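Local coordinates for charybdin (Charybdis maritima, PDB 2B7U), which belongs to the plant ribosome-inactivating proteins and has the mixed alpha-and-beta fold of that family, at residues G114-Y117 / E118-A121. Sequence-based numbering, arbitrary orientation.
Sequences GPSY and EELA
Ser116 and Glu119 give a worked example of how side chains cap the N-terminus of a helix. Ser116 is the N-cap: its OG accepts the backbone N-H of Glu119 in a rather long bond, Ser116 OG to Glu119 N being 3.3 Å. With chi1 at 76°, OG is staggered between its own N and C and comes within range of that N-H. Glu119 does not return a bond to the backbone N of Ser116, as a capping box would require; its carboxylate reaches further back instead. Its chi1 of -66° turns CG to the side of its own N, and from there the chain runs out straight: Glu119 CG passes 3.3 Å from Ser116 OG, and Glu119 OE1 accepts from the backbone N of Gly114 at 2.7 Å. That N-H meets the anti side of the carboxylate, 25° out of its plane. Two side-chain acceptors, Ser116 OG and Glu119 OE1, thus each take a backbone N-H and tie the incoming residues to the first turn. Regular helical bonding follows, Leu120 N to Ser116 O at 2.9 Å and Ala121 N to Tyr117 O at 2.8 Å. Leu120 CD1 lies 3.4 Å from Pro115 O and also approaches the Tyr117 ring obliquely, 4.0 Å from its CD2. The Tyr117 OH is hydrogen-bonded to Glu167 and Ser162 of helix 151-170, and Leu120 touches Ile159 of the same helix. Tyr117 and Leu120 thereby lay the start of helix 117-124 against helix 151-170, while Pro115 packs on the loop residues Val79 and Arg96, shortly after the edge strand 109-110 of the mixed sheet.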
loop_
_atom_site.group_PDB
_atom_site.type_symbol
_atom_site.label_atom_id
_atom_site.label_comp_id
_atom_site.label_asym_id
_atom_site.label_seq_id
_atom_site.Cartn_x
_atom_site.Cartn_y
_atom_site.Cartn_z
ATOM N N GLY A 114 -1.137 -5.816 -13.851
ATOM C CA GLY A 114 -0.767 -4.612 -13.133
ATOM C C GLY A 114 -1.152 -4.721 -11.677
ATOM O O GLY A 114 -1.694 -5.732 -11.261
ATOM N N PRO A 115 -0.855 -3.670 -10.884
ATOM C CA PRO A 115 -1.095 -3.610 -9.451
ATOM C C PRO A 115 -2.535 -3.322 -9.016
ATOM O O PRO A 115 -2.845 -3.396 -7.816
ATOM C CB PRO A 115 -0.160 -2.473 -9.012
ATOM C CG PRO A 115 -0.119 -1.558 -10.162
ATOM C CD PRO A 115 -0.179 -2.449 -11.370
ATOM N N SER A 116 -3.432 -3.027 -9.951
ATOM C CA SER A 116 -4.798 -2.723 -9.522
ATOM C C SER A 116 -5.427 -4.007 -9.028
ATOM O O SER A 116 -5.100 -5.092 -9.518
ATOM C CB SER A 116 -5.619 -2.123 -10.649
ATOM O OG SER A 116 -6.025 -3.095 -11.586
ATOM N N TYR A 117 -6.331 -3.901 -8.059
ATOM C CA TYR A 117 -6.994 -5.098 -7.531
ATOM C C TYR A 117 -7.911 -5.790 -8.542
ATOM O O TYR A 117 -8.067 -6.998 -8.469
ATOM C CB TYR A 117 -7.750 -4.805 -6.226
ATOM C CG TYR A 117 -6.841 -4.446 -5.097
ATOM C CD1 TYR A 117 -6.957 -3.225 -4.457
ATOM C CD2 TYR A 117 -5.833 -5.328 -4.682
ATOM C CE1 TYR A 117 -6.107 -2.883 -3.429
ATOM C CE2 TYR A 117 -4.962 -5.002 -3.641
ATOM C CZ TYR A 117 -5.108 -3.769 -3.023
ATOM O OH TYR A 117 -4.249 -3.419 -2.008
ATOM N N GLU A 118 -8.473 -5.049 -9.491
ATOM C CA GLU A 118 -9.230 -5.661 -10.578
ATOM C C GLU A 118 -8.338 -6.637 -11.351
ATOM O O GLU A 118 -8.749 -7.771 -11.637
ATOM C CB GLU A 118 -9.771 -4.575 -11.523
ATOM C CG GLU A 118 -10.515 -5.066 -12.741
ATOM C CD GLU A 118 -11.188 -3.925 -13.511
ATOM O OE1 GLU A 118 -10.908 -2.736 -13.217
ATOM O OE2 GLU A 118 -12.004 -4.211 -14.415
ATOM N N GLU A 119 -7.128 -6.183 -11.683
ATOM C CA GLU A 119 -6.186 -7.003 -12.454
ATOM C C GLU A 119 -5.590 -8.113 -11.616
ATOM O O GLU A 119 -5.460 -9.240 -12.091
ATOM C CB GLU A 119 -5.070 -6.136 -13.034
ATOM C CG GLU A 119 -5.598 -5.150 -14.093
ATOM C CD GLU A 119 -4.566 -4.750 -15.152
ATOM O OE1 GLU A 119 -3.439 -5.281 -15.141
ATOM O OE2 GLU A 119 -4.908 -3.901 -16.020
ATOM N N LEU A 120 -5.262 -7.815 -10.363
ATOM C CA LEU A 120 -4.709 -8.852 -9.480
ATOM C C LEU A 120 -5.725 -9.925 -9.177
ATOM O O LEU A 120 -5.384 -11.097 -9.178
ATOM C CB LEU A 120 -4.215 -8.252 -8.160
ATOM C CG LEU A 120 -2.868 -7.530 -8.180
ATOM C CD1 LEU A 120 -2.762 -6.711 -6.888
ATOM C CD2 LEU A 120 -1.671 -8.452 -8.349
ATOM N N ALA A 121 -6.964 -9.523 -8.887
ATOM C CA ALA A 121 -8.028 -10.495 -8.618
ATOM C C ALA A 121 -8.289 -11.404 -9.819
ATOM O O ALA A 121 -8.492 -12.593 -9.655
ATOM C CB ALA A 121 -9.321 -9.765 -8.209
#